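Local coordinates for protein glycosyltransferase (Streptomyces halstedii, PDB 3WAD) that is a glycosyltransferase of the GT-B clan, built from two Rossmann-like domains, each around a parallel beta-sheet, at residues Val305-Leu310 / Gly323-Asn328; Arg225-Asn230 / Ala329-Val334; Met5-Asn10 / Tyr15-Leu20. One frame throughout, in Å; residues are numbered along the deposited sequence.

Interaction 1. Residues Val305-Leu310 / Gly323-Asn328; sequences VPLHAL and GGTRTN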
# COMPACT_ATOMS: atom_id res chain seq x y z
N VAL B 305 15.31 -7.45 -9.65
CA VAL B 305 14.39 -6.90 -10.66
C VAL B 305 12.92 -7.09 -10.27
O VAL B 305 12.55 -8.17 -9.82
CB VAL B 305 14.65 -7.50 -12.04
CG1 VAL B 305 14.24 -9.00 -12.05
CG2 VAL B 305 13.94 -6.65 -13.12
N PRO B 306 12.08 -6.04 -10.44
CA PRO B 306 10.60 -6.17 -10.26
C PRO B 306 9.94 -7.08 -11.33
O PRO B 306 9.77 -6.70 -12.49
CB PRO B 306 10.11 -4.73 -10.34
CG PRO B 306 11.17 -4.00 -11.25
CD PRO B 306 12.49 -4.67 -10.84
N LEU B 307 9.56 -8.29 -10.91
CA LEU B 307 9.07 -9.34 -11.78
C LEU B 307 7.87 -8.90 -12.58
O LEU B 307 7.69 -9.28 -13.73
CB LEU B 307 8.65 -10.56 -10.95
CG LEU B 307 9.58 -11.76 -10.85
CD1 LEU B 307 10.98 -11.55 -11.43
CD2 LEU B 307 9.60 -12.29 -9.43
N HIS B 308 6.98 -8.12 -11.95
CA HIS B 308 5.78 -7.70 -12.63
C HIS B 308 6.18 -6.73 -13.71
O HIS B 308 5.45 -6.63 -14.64
CB HIS B 308 4.80 -7.03 -11.68
CG HIS B 308 5.42 -5.94 -10.87
ND1 HIS B 308 5.22 -4.60 -11.14
CD2 HIS B 308 6.25 -5.99 -9.80
CE1 HIS B 308 5.91 -3.87 -10.26
NE2 HIS B 308 6.54 -4.70 -9.44
N ALA B 309 7.33 -6.04 -13.65
CA ALA B 309 7.71 -5.19 -14.86
C ALA B 309 8.41 -6.00 -15.93
O ALA B 309 8.21 -5.76 -17.14
CB ALA B 309 8.56 -3.98 -14.52
N LEU B 310 9.18 -6.99 -15.46
CA LEU B 310 9.96 -7.89 -16.33
C LEU B 310 9.11 -8.99 -17.01
O LEU B 310 9.16 -9.15 -18.22
CB LEU B 310 11.14 -8.53 -15.53
CG LEU B 310 12.10 -9.46 -16.32
CD1 LEU B 310 12.79 -8.78 -17.51
CD2 LEU B 310 13.15 -10.02 -15.35
N GLY B 323 6.61 -19.48 -3.68
CA GLY B 323 5.26 -18.96 -3.99
C GLY B 323 5.22 -17.63 -4.64
O GLY B 323 4.36 -17.38 -5.51
N GLY B 324 6.10 -16.71 -4.22
CA GLY B 324 6.02 -15.32 -4.75
C GLY B 324 6.33 -15.36 -6.22
O GLY B 324 5.63 -14.75 -7.05
N THR B 325 7.41 -16.07 -6.57
CA THR B 325 7.84 -16.11 -7.96
C THR B 325 6.93 -16.92 -8.85
O THR B 325 6.64 -16.48 -9.95
CB THR B 325 9.28 -16.60 -8.11
OG1 THR B 325 10.13 -15.69 -7.40
CG2 THR B 325 9.71 -16.65 -9.53
N ARG B 326 6.46 -18.05 -8.37
CA ARG B 326 5.54 -18.83 -9.17
C ARG B 326 4.16 -18.15 -9.33
O ARG B 326 3.50 -18.32 -10.35
CB ARG B 326 5.39 -20.26 -8.65
CG ARG B 326 4.58 -20.38 -7.41
CD ARG B 326 4.77 -21.74 -6.78
NE ARG B 326 3.86 -21.81 -5.62
CZ ARG B 326 4.14 -22.43 -4.49
NH1 ARG B 326 5.32 -23.06 -4.33
NH2 ARG B 326 3.24 -22.43 -3.49
N THR B 327 3.74 -17.36 -8.35
CA THR B 327 2.48 -16.64 -8.51
C THR B 327 2.65 -15.59 -9.57
O THR B 327 1.71 -15.34 -10.32
CB THR B 327 1.94 -16.03 -7.20
OG1 THR B 327 1.81 -17.06 -6.24
CG2 THR B 327 0.57 -15.48 -7.37
N ASN B 328 3.84 -14.97 -9.69
CA ASN B 328 4.10 -14.06 -10.79
C ASN B 328 4.08 -14.78 -12.17
O ASN B 328 3.50 -14.26 -13.17
CB ASN B 328 5.46 -13.36 -10.59
CG ASN B 328 5.38 -12.15 -9.71
OD1 ASN B 328 4.99 -11.10 -10.15
ND2 ASN B 328 5.76 -12.31 -8.45
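Torsions bring Leu307 and Asn328 into contact. Asn328 holds CG anti to its carbonyl carbon, chi1 -85°, which aims the amide at helix 307-310; Leu307 has a chi1 of -101° and a chi2 of 9°, both far from staggered, suggesting a somewhat strained leucine. The two side chains lie roughly perpendicular. Leu307 CB lies 3.8 Å from Asn328 OD1, while its branch CD2 passes on to 4.0 Å from Asn328 ND2 and equally 4.0 Å from Thr325 OG1. The first two distances are van der Waals packing of a leucine against a polar amide whose O and N are both hydrogen-bonded elsewhere. ND2 of Asn328 donates 2.8 Å to Gly324 O one turn back, arriving well above the carbonyl plane, on the opposite face from Asn328 N, and a second bond to Asn230 OD1 helps hold the amide in its orientation. Leu307 also touches Cys249 of strand 247-251, and Thr325 touches Ile317 of strand 314-319, so the two helices sit next to each other over neighbouring strands. Helix 307-310 precedes strand 314-319 and helix 323-332 follows it, the consecutive beta-alpha-beta crossovers of the C-terminal Rossmann-like domain of a GT-B glycosyltransferase.

Interaction 2. Residues Arg225-Asn230 / Ala329-Val334; sequences RHLPFN and AIRYGV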
# COMPACT_ATOMS: atom_id res chain seq x y z
N ARG B 225 -7.63 -14.87 -6.01
CA ARG B 225 -6.71 -14.53 -7.08
C ARG B 225 -5.53 -13.77 -6.41
O ARG B 225 -5.43 -12.54 -6.45
CB ARG B 225 -7.42 -13.64 -8.09
CG ARG B 225 -6.61 -13.38 -9.37
CD ARG B 225 -7.39 -12.63 -10.38
NE ARG B 225 -7.73 -11.28 -9.87
CZ ARG B 225 -8.75 -10.53 -10.27
NH1 ARG B 225 -9.59 -10.99 -11.20
NH2 ARG B 225 -8.95 -9.33 -9.74
N HIS B 226 -4.60 -14.55 -5.86
CA HIS B 226 -3.49 -14.05 -5.07
C HIS B 226 -2.65 -13.05 -5.81
O HIS B 226 -2.13 -13.33 -6.87
CB HIS B 226 -2.63 -15.23 -4.56
CG HIS B 226 -1.54 -14.82 -3.63
ND1 HIS B 226 -1.72 -13.92 -2.60
CD2 HIS B 226 -0.22 -15.18 -3.60
CE1 HIS B 226 -0.58 -13.79 -1.94
NE2 HIS B 226 0.34 -14.53 -2.53
N LEU B 227 -2.54 -11.87 -5.24
CA LEU B 227 -1.67 -10.85 -5.84
C LEU B 227 -0.21 -10.95 -5.19
O LEU B 227 -0.06 -10.89 -3.95
CB LEU B 227 -2.31 -9.44 -5.79
CG LEU B 227 -1.80 -8.38 -6.78
CD1 LEU B 227 -2.65 -7.16 -6.60
CD2 LEU B 227 -0.35 -7.98 -6.30
N PRO B 228 0.83 -11.25 -6.03
CA PRO B 228 2.24 -11.38 -5.58
C PRO B 228 2.83 -10.03 -5.39
O PRO B 228 3.03 -9.31 -6.34
CB PRO B 228 2.93 -12.10 -6.75
CG PRO B 228 2.08 -12.06 -7.89
CD PRO B 228 0.67 -11.50 -7.46
N PHE B 229 2.98 -9.61 -4.14
CA PHE B 229 3.57 -8.29 -3.87
C PHE B 229 5.09 -8.48 -3.95
O PHE B 229 5.66 -9.25 -3.13
CB PHE B 229 3.19 -7.75 -2.47
CG PHE B 229 3.85 -6.41 -2.12
CD1 PHE B 229 3.68 -5.32 -2.94
CD2 PHE B 229 4.60 -6.27 -0.96
CE1 PHE B 229 4.27 -4.09 -2.65
CE2 PHE B 229 5.21 -5.05 -0.64
CZ PHE B 229 5.04 -3.94 -1.51
N ASN B 230 5.71 -7.77 -4.86
CA ASN B 230 7.15 -7.85 -5.06
C ASN B 230 8.05 -6.90 -4.23
O ASN B 230 9.30 -7.02 -4.26
CB ASN B 230 7.46 -7.85 -6.56
CG ASN B 230 6.71 -8.96 -7.29
OD1 ASN B 230 6.53 -10.10 -6.75
ND2 ASN B 230 6.19 -8.64 -8.46
N ALA B 329 4.62 -16.01 -12.22
CA ALA B 329 4.62 -16.73 -13.52
C ALA B 329 3.16 -17.13 -13.86
O ALA B 329 2.78 -17.16 -15.05
CB ALA B 329 5.46 -17.99 -13.48
N ILE B 330 2.39 -17.45 -12.82
CA ILE B 330 0.94 -17.74 -13.02
C ILE B 330 0.24 -16.51 -13.59
O ILE B 330 -0.46 -16.60 -14.63
CB ILE B 330 0.24 -18.16 -11.75
CG1 ILE B 330 0.74 -19.54 -11.33
CG2 ILE B 330 -1.34 -18.23 -11.94
CD1 ILE B 330 -0.03 -20.06 -10.24
N ARG B 331 0.41 -15.36 -12.93
CA ARG B 331 -0.31 -14.16 -13.28
C ARG B 331 0.06 -13.63 -14.69
O ARG B 331 -0.79 -13.13 -15.42
CB ARG B 331 -0.10 -13.07 -12.21
CG ARG B 331 -0.61 -11.72 -12.56
CD ARG B 331 -0.33 -10.74 -11.46
NE ARG B 331 -1.08 -9.50 -11.66
CZ ARG B 331 -0.91 -8.39 -10.93
NH1 ARG B 331 0.03 -8.33 -9.96
NH2 ARG B 331 -1.66 -7.31 -11.22
N TYR B 332 1.34 -13.74 -15.05
CA TYR B 332 1.81 -13.27 -16.35
C TYR B 332 1.83 -14.43 -17.41
O TYR B 332 2.20 -14.19 -18.55
CB TYR B 332 3.15 -12.47 -16.24
CG TYR B 332 2.92 -11.26 -15.36
CD1 TYR B 332 2.10 -10.17 -15.81
CD2 TYR B 332 3.36 -11.24 -14.03
CE1 TYR B 332 1.79 -9.09 -14.96
CE2 TYR B 332 3.09 -10.16 -13.19
CZ TYR B 332 2.30 -9.11 -13.65
OH TYR B 332 2.05 -8.07 -12.83
N GLY B 333 1.42 -15.64 -17.05
CA GLY B 333 1.27 -16.74 -18.07
C GLY B 333 2.63 -17.19 -18.64
O GLY B 333 2.81 -17.35 -19.87
N VAL B 334 3.63 -17.36 -17.76
CA VAL B 334 5.00 -17.52 -18.26
C VAL B 334 5.46 -18.94 -17.92
O VAL B 334 5.37 -19.35 -16.78
CB VAL B 334 5.99 -16.42 -17.65
CG1 VAL B 334 7.43 -16.60 -18.15
CG2 VAL B 334 5.52 -14.97 -18.00
O HOH W 1 2.81 -9.25 -9.48
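The loop at Leu227 and Pro228 runs extended, with no regular strand, past the last turn of helix 323-332, its closest CA pair being Leu227 CA and Arg331 CA at 8.3 Å. That spacing is bridged mainly by Arg331. With CG anti to the backbone N (chi1 170°) and the chain extended as far as NE, its guanidinium is carried out to the loop. There NH1 sits 3.7 Å from Leu227 CG and 4.1 Å from Pro228 CD, an oblique approach to apolar carbons. A water links the same group to the backbone: it donates to Pro228 O at 3.1 Å and accepts a weak bond from Arg331 NH1 at 3.0 Å. Tyr332 supports the arginine from its own helix: Arg331 CG lies 4.0 Å above the centre of the Tyr332 ring, and Tyr332 OH stands 3.4 Å above one face of the guanidinium, near its rim. Both residues share a partner in the second subunit, since Glu30 of that chain forms a salt bridge with Arg331 NH2 and a hydrogen bond with Tyr332 OH. Just beyond, the helix closes in a Schellman motif, in which Gly333 has a phi of 68°, Val334 N bonds to Ala329 O at 2.8 Å, and Gly333 N bonds to Ile330 O. The contact therefore joins the segment leading out of the N-terminal parallel sheet to a helix of the C-terminal one, the domain junction of the GT-B fold.

Interaction 3. Residues Met5-Asn10 / Tyr15-Leu20; sequences MTVFAN and YNMVPL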
# COMPACT_ATOMS: atom_id res chain seq x y z
N MET B 5 -4.12 -7.82 11.70
CA MET B 5 -3.32 -8.82 10.95
C MET B 5 -2.01 -9.02 11.62
O MET B 5 -1.41 -8.03 12.10
CB MET B 5 -3.08 -8.33 9.56
CG MET B 5 -4.42 -7.95 8.87
SD MET B 5 -4.24 -7.51 7.11
CE MET B 5 -3.71 -9.07 6.34
N THR B 6 -1.56 -10.27 11.74
CA THR B 6 -0.34 -10.46 12.45
C THR B 6 0.57 -11.41 11.63
O THR B 6 0.09 -12.35 11.01
CB THR B 6 -0.58 -10.86 13.88
OG1 THR B 6 0.68 -10.99 14.57
CG2 THR B 6 -1.39 -12.19 13.97
N VAL B 7 1.86 -11.12 11.61
CA VAL B 7 2.82 -11.98 10.89
C VAL B 7 4.13 -11.90 11.68
O VAL B 7 4.48 -10.81 12.19
CB VAL B 7 2.92 -11.59 9.38
CG1 VAL B 7 3.41 -10.16 9.25
CG2 VAL B 7 3.91 -12.50 8.63
N PHE B 8 4.85 -13.03 11.84
CA PHE B 8 6.18 -12.98 12.44
C PHE B 8 7.15 -12.12 11.56
O PHE B 8 6.85 -11.87 10.40
CB PHE B 8 6.77 -14.38 12.77
CG PHE B 8 7.23 -15.16 11.56
CD1 PHE B 8 8.60 -15.21 11.22
CD2 PHE B 8 6.30 -15.75 10.68
CE1 PHE B 8 9.03 -15.90 10.01
CE2 PHE B 8 6.70 -16.46 9.52
CZ PHE B 8 8.07 -16.56 9.19
N ALA B 9 8.30 -11.66 12.12
CA ALA B 9 9.19 -10.74 11.39
C ALA B 9 9.96 -11.41 10.27
O ALA B 9 11.08 -11.96 10.45
CB ALA B 9 10.14 -9.93 12.37
N ASN B 10 9.36 -11.39 9.08
CA ASN B 10 9.94 -12.03 7.91
C ASN B 10 9.34 -11.30 6.75
O ASN B 10 8.10 -11.30 6.63
CB ASN B 10 9.51 -13.52 7.80
CG ASN B 10 10.07 -14.18 6.52
OD1 ASN B 10 9.51 -14.10 5.42
ND2 ASN B 10 11.17 -14.86 6.68
N TYR B 15 5.04 -9.73 2.83
CA TYR B 15 4.56 -9.43 1.47
C TYR B 15 3.42 -10.32 0.99
O TYR B 15 2.60 -9.91 0.13
CB TYR B 15 5.71 -9.65 0.46
CG TYR B 15 6.78 -8.62 0.55
CD1 TYR B 15 6.76 -7.61 1.55
CD2 TYR B 15 7.81 -8.62 -0.40
CE1 TYR B 15 7.74 -6.64 1.60
CE2 TYR B 15 8.80 -7.70 -0.35
CZ TYR B 15 8.77 -6.71 0.63
OH TYR B 15 9.80 -5.80 0.61
N ASN B 16 3.39 -11.54 1.49
CA ASN B 16 2.31 -12.47 1.16
C ASN B 16 0.88 -11.84 1.47
O ASN B 16 -0.10 -12.07 0.75
CB ASN B 16 2.55 -13.77 1.97
CG ASN B 16 1.44 -14.81 1.75
OD1 ASN B 16 0.69 -15.17 2.68
ND2 ASN B 16 1.36 -15.30 0.55
N MET B 17 0.80 -11.05 2.56
CA MET B 17 -0.47 -10.45 2.99
C MET B 17 -0.62 -8.96 2.76
O MET B 17 -1.63 -8.36 3.13
CB MET B 17 -0.77 -10.80 4.42
CG MET B 17 0.30 -10.55 5.42
SD MET B 17 -0.16 -11.31 7.08
CE MET B 17 -0.14 -9.73 7.51
N VAL B 18 0.32 -8.36 2.04
CA VAL B 18 0.26 -6.94 1.80
C VAL B 18 -0.91 -6.49 0.90
O VAL B 18 -1.57 -5.55 1.24
CB VAL B 18 1.64 -6.36 1.31
CG1 VAL B 18 1.50 -5.04 0.48
CG2 VAL B 18 2.57 -6.16 2.53
N PRO B 19 -1.09 -7.11 -0.26
CA PRO B 19 -2.20 -6.80 -1.17
C PRO B 19 -3.55 -6.99 -0.43
O PRO B 19 -4.39 -6.10 -0.45
CB PRO B 19 -1.98 -7.80 -2.33
CG PRO B 19 -0.38 -7.96 -2.32
CD PRO B 19 -0.18 -8.14 -0.85
N LEU B 20 -3.67 -8.03 0.39
CA LEU B 20 -4.94 -8.21 1.20
C LEU B 20 -5.14 -7.09 2.26
O LEU B 20 -6.22 -6.51 2.36
CB LEU B 20 -4.97 -9.59 1.87
CG LEU B 20 -6.27 -9.80 2.66
CD1 LEU B 20 -7.48 -9.72 1.74
CD2 LEU B 20 -6.33 -11.00 3.48
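Met17 and Leu20 pack on Met5 and Val7 in the first beta-alpha unit of the N-terminal Rossmann-like domain, where strand 2-6 leads into helices 11-16 and 18-27. Along the second segment, Tyr15 turns its ring to Phe229, which it meets edge-to-face, and its carbonyl accepts a weak bond from Val18 N at the break between the helices. Met17, the N-cap residue of helix 18-27, makes the largest single share of the contact, followed by Met5. Its CG lies between the backbone N and the carbonyl carbon (chi1 51°), which with an extended chi2 lays SD beside Val7, and the bend at chi3, -116°, turns CE to Met5. SD rests 3.9 Å from Val7 CB and 4.1 Å from Thr6 O, while CE comes to 4.0 Å from Val7 CG1; Met17 and Val7 run antiparallel alongside one another. Toward Met5 the meeting is tip to tip, with Met17 CE 3.8 Å from Met5 CE, and Met17 CE also 3.8 Å from Met5 CB. Val18 points away from the strand and packs on Trp22 of the second subunit. Leu20, one turn further on, returns to the strand side and, like Met17, also touches Met150, so the helix also covers strand 147-150, beyond strand 2-6. A chi3 of 66° folds the end of Met5 back under the helix start, where its methyl CE lies 4.3 Å from Leu20 CD2 and 3.9 Å from Met17 O.

Overall arrangement
From the N terminus, interaction 3 closes first, a short loop of four helical residues binding strand 2-6 to the helices that follow it in the N-terminal domain. It is complete before either other contact opens. Interaction 2 then spans 98 residues, from the loop after strand 221-222 to the end of helix 323-332, joining the two domains. Interaction 1 lies wholly within that span, closing 12 residues around strand 314-319. Interactions 1 and 2 share helix 323-332, and their centres are about 6 Å apart. Interaction 3 is about 17 Å, centre to centre, from each, yet it touches interaction 2, with Phe229 CB 3.6 Å from Pro19 CG, so residues 225-230 meet both domains.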